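Local coordinates for assembly chaperone of ribosomal protein L4 (Acl4) (Chaetomium thermophilum, PDB 5TQB) that acts as an assembly chaperone for ribosomal protein L4, which it probably holds along a solenoid of TPR-like helical repeats, at residues Glu154-Asp159 against Glu167-Ala172; Thr187-Ala192 against Phe228-Ser233; Val191-Ile196 against Val235-Glu240. All blocks are in the same frame, centred on the assembly; numbering follows the deposited sequence.

All three contacts are buried, yet each reaches the chain of another protein bound to Acl4. Contact 1 joins helix 131-156 and its outgoing turn to helix 166-180, lies about 17 Å from the centre of the chain and combines cysteine-sulfur and tyrosine packing with an arginine at its partly exposed margin. Contacts 2 and 3 sit at two levels of one helix pair, 185-197 against 228-240, and share Val191 and Ala192. Contact 2 is more central, about 8 Å from the chain centre, and relies on one amide hydrogen bond; contact 3 centres on Ile196 and Leu237, flanked by Asn193 and Glu240. Met157 of contact 1 packs on Asn193 of contact 3, while Glu171 and Arg195 add a salt bridge.

Contact 1: residues Glu154-Asp159 against Glu167-Ala172; sequences EVYMTD and EQRCEA
Tyr156 and Cys170 bring the two backbones closest, with their CA atoms 7.1 Å apart, where the last part of helix 131-156 runs into its turn beside helix 166-180. Cys170 points its sulfur into the gap: SG is 3.8 Å from CB of Tyr156 and 4.0 Å from CG of Met157, a selenomethionine, so that one thiol rests against two successive side chains. Set anti to its carbonyl carbon (chi1 -73°), SG of Cys170 faces both of them. Arg169, one residue earlier, covers the phenol. Its CB lies over one face of the Tyr156 ring, and the chain continues extended from CG to NE, bringing CD to 3.4 Å from CZ of Tyr156. The guanidinium is turned 68° from the ring plane and presents its edge to Tyr156 CE1. The two helices are consecutive in a helical array consistent with a TPR-like solenoid, and the short connection between them brings these side chains together. Arg169 NE forms a salt bridge with Asp165, which anchors the head group from within that connection. An alanine in place of the arginine would strip the methylenes and charge from the phenol and is likely to leave Asp165 without its mate and the Tyr156 ring freer to turn. Val103 of helix 100-125 also touches the Tyr156 side chain. The turn itself is fastened by Thr158, whose OG1 donates to O of Glu154 at 2.7 Å, tilted 18° from the carbonyl plane. Glu154 uses its carboxylate for a basic side chain and the backbone of the chain of another protein, consistent with the L4 client, while Met157 also packs on Asn193 and Ser197.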
# COMPACT_ATOMS: atom_id res chain seq x y z
N GLU B 154 -20.64 -1.83 -1.00
CA GLU B 154 -20.07 -2.95 -1.74
C GLU B 154 -20.75 -4.28 -1.41
O GLU B 154 -20.78 -5.19 -2.24
CB GLU B 154 -18.55 -3.03 -1.49
CG GLU B 154 -17.77 -1.86 -2.11
CD GLU B 154 -16.41 -1.61 -1.45
OE1 GLU B 154 -15.93 -2.49 -0.69
OE2 GLU B 154 -15.82 -0.53 -1.69
N VAL B 155 -21.31 -4.40 -0.21
CA VAL B 155 -22.11 -5.58 0.13
C VAL B 155 -23.40 -5.58 -0.69
O VAL B 155 -23.84 -6.64 -1.17
CB VAL B 155 -22.47 -5.63 1.64
CG1 VAL B 155 -23.29 -6.86 1.95
CG2 VAL B 155 -21.21 -5.63 2.49
N TYR B 156 -24.00 -4.41 -0.87
CA TYR B 156 -25.25 -4.30 -1.60
C TYR B 156 -25.06 -4.46 -3.11
O TYR B 156 -26.03 -4.65 -3.84
CB TYR B 156 -25.97 -2.99 -1.28
CG TYR B 156 -26.81 -3.07 -0.03
CD1 TYR B 156 -28.00 -3.80 -0.02
CD2 TYR B 156 -26.42 -2.44 1.13
CE1 TYR B 156 -28.77 -3.88 1.13
CE2 TYR B 156 -27.18 -2.51 2.28
CZ TYR B 156 -28.35 -3.24 2.27
OH TYR B 156 -29.10 -3.31 3.43
N MSE B 157 -23.82 -4.38 -3.56
CA MSE B 157 -23.50 -4.58 -4.97
C MSE B 157 -22.89 -5.95 -5.20
O MSE B 157 -22.47 -6.28 -6.31
CB MSE B 157 -22.57 -3.49 -5.48
CG MSE B 157 -23.17 -2.09 -5.40
SE MSE B 157 -21.97 -0.72 -6.09
CE MSE B 157 -22.08 -1.17 -7.97
N THR B 158 -22.83 -6.75 -4.14
CA THR B 158 -22.43 -8.15 -4.24
C THR B 158 -23.44 -9.05 -3.51
O THR B 158 -24.45 -9.45 -4.10
CB THR B 158 -21.00 -8.39 -3.71
OG1 THR B 158 -20.85 -7.84 -2.39
CG2 THR B 158 -19.97 -7.76 -4.66
N ASP B 159 -23.18 -9.34 -2.24
CA ASP B 159 -24.00 -10.28 -1.46
C ASP B 159 -25.51 -10.00 -1.53
O ASP B 159 -26.31 -10.92 -1.70
CB ASP B 159 -23.57 -10.26 0.01
CG ASP B 159 -22.10 -10.59 0.22
OD1 ASP B 159 -21.67 -10.62 1.39
OD2 ASP B 159 -21.37 -10.82 -0.78
N GLU B 167 -30.20 -0.22 -4.86
CA GLU B 167 -29.69 1.02 -5.45
C GLU B 167 -30.00 2.21 -4.56
O GLU B 167 -29.20 3.14 -4.45
CB GLU B 167 -30.27 1.24 -6.84
CG GLU B 167 -29.69 2.46 -7.55
CD GLU B 167 -30.34 2.73 -8.88
OE1 GLU B 167 -31.25 1.96 -9.26
OE2 GLU B 167 -29.97 3.72 -9.55
N GLN B 168 -31.18 2.19 -3.94
CA GLN B 168 -31.62 3.27 -3.07
C GLN B 168 -30.71 3.40 -1.85
O GLN B 168 -30.27 4.50 -1.49
CB GLN B 168 -33.06 3.02 -2.63
CG GLN B 168 -33.70 4.18 -1.88
CD GLN B 168 -35.16 3.93 -1.54
OE1 GLN B 168 -35.60 4.19 -0.42
NE2 GLN B 168 -35.93 3.44 -2.51
N ARG B 169 -30.42 2.27 -1.21
CA ARG B 169 -29.56 2.26 -0.03
C ARG B 169 -28.14 2.72 -0.37
O ARG B 169 -27.54 3.47 0.40
CB ARG B 169 -29.54 0.86 0.59
CG ARG B 169 -30.80 0.55 1.40
CD ARG B 169 -30.80 -0.86 1.94
NE ARG B 169 -31.89 -1.08 2.89
CZ ARG B 169 -32.21 -2.25 3.42
NH1 ARG B 169 -31.52 -3.35 3.11
NH2 ARG B 169 -33.22 -2.34 4.27
N CYS B 170 -27.63 2.29 -1.52
CA CYS B 170 -26.31 2.73 -1.97
C CYS B 170 -26.27 4.23 -2.19
O CYS B 170 -25.32 4.90 -1.79
CB CYS B 170 -25.91 2.02 -3.28
SG CYS B 170 -25.45 0.28 -3.12
N GLU B 171 -27.31 4.77 -2.82
CA GLU B 171 -27.39 6.20 -3.08
C GLU B 171 -27.37 7.02 -1.79
O GLU B 171 -26.81 8.11 -1.76
CB GLU B 171 -28.66 6.53 -3.88
CG GLU B 171 -28.47 6.50 -5.40
CD GLU B 171 -27.51 7.56 -5.90
OE1 GLU B 171 -27.07 8.41 -5.10
OE2 GLU B 171 -27.18 7.54 -7.11
N ALA B 172 -27.97 6.48 -0.73
CA ALA B 172 -28.03 7.17 0.55
C ALA B 172 -26.67 7.12 1.24
O ALA B 172 -26.27 8.07 1.91
CB ALA B 172 -29.10 6.55 1.43

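Contact 2: residues Thr187-Ala192 against Phe228-Ser233. With EDO (1,2-ethanediol), chain D.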
# COMPACT_ATOMS: atom_id res chain seq x y z
N THR B 187 -14.17 7.74 -1.03
CA THR B 187 -15.57 8.11 -1.12
C THR B 187 -15.94 8.28 -2.59
O THR B 187 -16.97 7.79 -3.04
CB THR B 187 -15.85 9.40 -0.34
OG1 THR B 187 -15.02 10.46 -0.83
CG2 THR B 187 -15.57 9.20 1.14
N TRP B 188 -15.08 8.96 -3.35
CA TRP B 188 -15.34 9.24 -4.75
C TRP B 188 -15.11 8.01 -5.61
O TRP B 188 -15.73 7.83 -6.66
CB TRP B 188 -14.50 10.42 -5.21
CG TRP B 188 -14.91 11.66 -4.50
CD1 TRP B 188 -14.23 12.30 -3.51
CD2 TRP B 188 -16.12 12.39 -4.69
NE1 TRP B 188 -14.94 13.39 -3.08
CE2 TRP B 188 -16.11 13.47 -3.79
CE3 TRP B 188 -17.22 12.24 -5.54
CZ2 TRP B 188 -17.14 14.39 -3.72
CZ3 TRP B 188 -18.25 13.16 -5.47
CH2 TRP B 188 -18.20 14.22 -4.56
N GLN B 189 -14.21 7.16 -5.14
CA GLN B 189 -13.99 5.86 -5.75
C GLN B 189 -15.30 5.06 -5.69
O GLN B 189 -15.70 4.42 -6.67
CB GLN B 189 -12.89 5.14 -4.99
CG GLN B 189 -12.26 4.00 -5.73
CD GLN B 189 -10.89 3.66 -5.18
OE1 GLN B 189 -9.99 4.50 -5.14
NE2 GLN B 189 -10.74 2.42 -4.73
N THR B 190 -15.96 5.14 -4.55
CA THR B 190 -17.18 4.37 -4.31
C THR B 190 -18.36 4.99 -5.05
O THR B 190 -19.27 4.29 -5.47
CB THR B 190 -17.49 4.27 -2.80
OG1 THR B 190 -16.37 3.66 -2.14
CG2 THR B 190 -18.73 3.44 -2.53
N VAL B 191 -18.33 6.31 -5.21
CA VAL B 191 -19.33 7.00 -6.00
C VAL B 191 -19.25 6.48 -7.43
O VAL B 191 -20.27 6.19 -8.06
CB VAL B 191 -19.14 8.53 -5.95
CG1 VAL B 191 -19.92 9.24 -7.06
CG2 VAL B 191 -19.57 9.08 -4.60
N ALA B 192 -18.03 6.33 -7.94
CA ALA B 192 -17.82 5.85 -9.30
C ALA B 192 -18.33 4.42 -9.45
O ALA B 192 -18.95 4.08 -10.46
CB ALA B 192 -16.35 5.92 -9.66
N PHE B 228 -3.01 -0.24 -0.38
CA PHE B 228 -2.81 -1.13 -1.52
C PHE B 228 -4.11 -1.79 -2.01
O PHE B 228 -4.46 -1.64 -3.17
CB PHE B 228 -1.76 -2.19 -1.16
CG PHE B 228 -1.10 -2.83 -2.34
CD1 PHE B 228 0.16 -2.42 -2.75
CD2 PHE B 228 -1.73 -3.85 -3.04
CE1 PHE B 228 0.78 -3.02 -3.84
CE2 PHE B 228 -1.12 -4.45 -4.12
CZ PHE B 228 0.14 -4.03 -4.52
N PRO B 229 -4.82 -2.52 -1.13
CA PRO B 229 -6.01 -3.23 -1.61
C PRO B 229 -7.05 -2.30 -2.21
O PRO B 229 -7.73 -2.65 -3.17
CB PRO B 229 -6.56 -3.90 -0.34
CG PRO B 229 -5.42 -3.94 0.60
CD PRO B 229 -4.68 -2.66 0.33
N SER B 230 -7.15 -1.10 -1.65
CA SER B 230 -8.08 -0.10 -2.14
C SER B 230 -7.68 0.40 -3.53
O SER B 230 -8.53 0.76 -4.35
CB SER B 230 -8.15 1.07 -1.15
OG SER B 230 -9.08 2.04 -1.56
N ARG B 231 -6.37 0.41 -3.81
CA ARG B 231 -5.88 0.86 -5.11
C ARG B 231 -6.00 -0.23 -6.17
O ARG B 231 -6.00 0.06 -7.36
CB ARG B 231 -4.43 1.35 -5.00
CG ARG B 231 -4.31 2.84 -4.71
CD ARG B 231 -3.21 3.14 -3.72
NE ARG B 231 -1.89 2.93 -4.30
CZ ARG B 231 -0.80 2.62 -3.60
NH1 ARG B 231 -0.85 2.46 -2.29
NH2 ARG B 231 0.35 2.45 -4.24
N VAL B 232 -6.10 -1.48 -5.73
CA VAL B 232 -6.37 -2.57 -6.65
C VAL B 232 -7.78 -2.39 -7.20
O VAL B 232 -8.00 -2.44 -8.41
CB VAL B 232 -6.23 -3.94 -5.96
CG1 VAL B 232 -6.65 -5.07 -6.91
CG2 VAL B 232 -4.80 -4.15 -5.49
N SER B 233 -8.73 -2.17 -6.29
CA SER B 233 -10.12 -1.92 -6.67
C SER B 233 -10.20 -0.74 -7.63
O SER B 233 -10.98 -0.75 -8.59
CB SER B 233 -10.96 -1.64 -5.42
OG SER B 233 -12.18 -0.99 -5.74
C1 EDO D . -0.69 0.53 2.37
O1 EDO D . -0.28 0.48 1.02
C2 EDO D . -1.61 -0.63 2.67
O2 EDO D . -2.05 -0.54 4.01
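Gln189 reaches across from helix 185-197 to the first turn of helix 228-240, two alternate helices of what is probably a TPR-like solenoid, between which helix 201-212 intervenes in the chain. The CA atoms of Gln189 and Ser233 are 8.7 Å apart, so a long side chain has to bridge the distance. CG of Gln189 stands anti to the backbone N (chi1 -161°) and the chain stays extended beyond it, which carries the amide across to the other helix. The close part of the contact is one hydrogen bond: NE2 of Gln189 donates to O of Ser230 at 2.8 Å with an angle of 145° at the hydrogen, approaching 28° off the carbonyl plane. A buried amide N-H and a backbone carbonyl are thereby matched.

Round this bond the fit is looser. OG of Ser230 is 3.6 Å from NE2 of Gln189. The Ser230 hydroxyl has its hydrogen bond with Glu186, on the same helix as Gln189, a second polar tie between the two helices. OG of Ser233 is 3.8 Å from NE2 of Gln189, no more than a neighbour. Toward the N-terminal end of helix 228-240, Phe228 and Arg231 face other partners: the Phe228 ring meets an aromatic side chain of the chain of another protein, and Arg231, bent at chi2 and chi3, forms a salt bridge with Glu257 of helix 244-257. An ethanediol, probably from the crystallisation liquor, is also hydrogen-bonded to that other chain, and its O1 takes a hydrogen bond of 3.2 Å from N of Phe228.

Contact 3: residues Val191-Ile196 against Val235-Glu240; sequences VANVRI and VRLLIE
Ile196 and Leu237 carry the aliphatic part of this contact between helices 185-197 and 228-240, probably of a TPR-like solenoid; their segments 191-196 and 235-240 run the same general way and cross at 41°, with axes 10.7 Å apart. CD1 of Ile196 meets CD2 of Leu237 at 3.6 Å, the side chains set obliquely. The other branch of Ile196, CG2, lies 3.8 Å from CG of Glu240, so the isoleucine straddles one turn of the facing helix; Ile196 also packs on Ala204 of helix 201-212.

Of the polar side chains, Asn193 lays its amide against the Leu237 methyl, while Glu240 offers a methylene. Asn193 crosses Leu237 at about a right angle, its CG 3.8 Å from CD2 of Leu237. Its OD1 accepts a hydrogen bond from a basic side chain of the chain of another protein, so the same amide packs on one partner and serves the other. The Glu240 carboxylate likewise pairs with a basic side chain and the backbone of that other chain. The bend at chi2 (74°) carries this carboxylate off from CG, which chi1 (-175°) has put beside Ile196, with CG of Glu240 4.1 Å from CD1 of Ile196.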
# COMPACT_ATOMS: atom_id res chain seq x y z
N VAL B 191 -18.33 6.31 -5.21
CA VAL B 191 -19.33 7.00 -6.00
C VAL B 191 -19.25 6.48 -7.43
O VAL B 191 -20.27 6.19 -8.06
CB VAL B 191 -19.14 8.53 -5.95
CG1 VAL B 191 -19.92 9.24 -7.06
CG2 VAL B 191 -19.57 9.08 -4.60
N ALA B 192 -18.03 6.33 -7.94
CA ALA B 192 -17.82 5.85 -9.30
C ALA B 192 -18.33 4.42 -9.45
O ALA B 192 -18.95 4.08 -10.46
CB ALA B 192 -16.35 5.92 -9.66
N ASN B 193 -18.05 3.59 -8.45
CA ASN B 193 -18.48 2.20 -8.44
C ASN B 193 -19.97 2.12 -8.69
O ASN B 193 -20.42 1.39 -9.57
CB ASN B 193 -18.14 1.55 -7.10
CG ASN B 193 -17.71 0.11 -7.23
OD1 ASN B 193 -18.12 -0.60 -8.15
ND2 ASN B 193 -16.86 -0.34 -6.31
N VAL B 194 -20.73 2.89 -7.92
CA VAL B 194 -22.19 2.96 -8.07
C VAL B 194 -22.59 3.44 -9.47
O VAL B 194 -23.39 2.80 -10.14
CB VAL B 194 -22.81 3.91 -7.01
CG1 VAL B 194 -24.31 4.09 -7.25
CG2 VAL B 194 -22.56 3.38 -5.61
N ARG B 195 -22.02 4.56 -9.89
CA ARG B 195 -22.32 5.16 -11.19
C ARG B 195 -22.17 4.16 -12.35
O ARG B 195 -23.05 4.08 -13.22
CB ARG B 195 -21.43 6.38 -11.42
CG ARG B 195 -21.74 7.55 -10.50
CD ARG B 195 -23.00 8.28 -10.92
NE ARG B 195 -23.32 9.40 -10.04
CZ ARG B 195 -24.02 9.29 -8.91
NH1 ARG B 195 -24.48 8.12 -8.51
NH2 ARG B 195 -24.26 10.37 -8.18
N ILE B 196 -21.07 3.42 -12.36
CA ILE B 196 -20.81 2.41 -13.38
C ILE B 196 -21.98 1.45 -13.49
O ILE B 196 -22.49 1.19 -14.59
CB ILE B 196 -19.53 1.60 -13.07
CG1 ILE B 196 -18.29 2.49 -13.18
CG2 ILE B 196 -19.37 0.42 -14.04
CD1 ILE B 196 -17.02 1.90 -12.54
N VAL B 235 -7.93 0.27 -9.83
CA VAL B 235 -7.47 -0.12 -11.16
C VAL B 235 -8.58 -0.80 -11.96
O VAL B 235 -8.71 -0.58 -13.16
CB VAL B 235 -6.24 -1.04 -11.09
CG1 VAL B 235 -5.91 -1.61 -12.45
CG2 VAL B 235 -5.05 -0.27 -10.56
N ARG B 236 -9.38 -1.62 -11.28
CA ARG B 236 -10.49 -2.33 -11.92
C ARG B 236 -11.52 -1.32 -12.41
O ARG B 236 -12.06 -1.45 -13.51
CB ARG B 236 -11.12 -3.34 -10.96
CG ARG B 236 -10.24 -4.55 -10.64
CD ARG B 236 -10.75 -5.34 -9.43
NE ARG B 236 -12.09 -5.91 -9.63
CZ ARG B 236 -12.35 -7.18 -9.93
NH1 ARG B 236 -11.37 -8.06 -10.08
NH2 ARG B 236 -13.61 -7.58 -10.09
N LEU B 237 -11.78 -0.30 -11.59
CA LEU B 237 -12.69 0.77 -11.96
C LEU B 237 -12.16 1.57 -13.15
O LEU B 237 -12.93 1.99 -14.02
CB LEU B 237 -12.93 1.72 -10.78
CG LEU B 237 -13.60 1.13 -9.54
CD1 LEU B 237 -13.69 2.19 -8.47
CD2 LEU B 237 -14.97 0.59 -9.85
N LEU B 238 -10.85 1.80 -13.18
CA LEU B 238 -10.22 2.60 -14.24
C LEU B 238 -10.24 1.91 -15.61
O LEU B 238 -10.44 2.56 -16.63
CB LEU B 238 -8.78 2.92 -13.87
CG LEU B 238 -8.55 3.95 -12.76
CD1 LEU B 238 -7.07 4.04 -12.45
CD2 LEU B 238 -9.09 5.32 -13.15
N ILE B 239 -10.01 0.60 -15.62
CA ILE B 239 -10.04 -0.16 -16.86
C ILE B 239 -11.49 -0.28 -17.34
O ILE B 239 -11.77 -0.25 -18.53
CB ILE B 239 -9.42 -1.56 -16.69
CG1 ILE B 239 -7.96 -1.43 -16.27
CG2 ILE B 239 -9.49 -2.35 -17.99
CD1 ILE B 239 -7.38 -2.72 -15.72
N GLU B 240 -12.41 -0.40 -16.38
CA GLU B 240 -13.83 -0.51 -16.66
C GLU B 240 -14.33 0.67 -17.49
O GLU B 240 -15.01 0.48 -18.50
CB GLU B 240 -14.62 -0.59 -15.35
CG GLU B 240 -16.12 -0.82 -15.53
CD GLU B 240 -16.46 -2.25 -15.94
OE1 GLU B 240 -15.93 -3.19 -15.31
OE2 GLU B 240 -17.26 -2.42 -16.88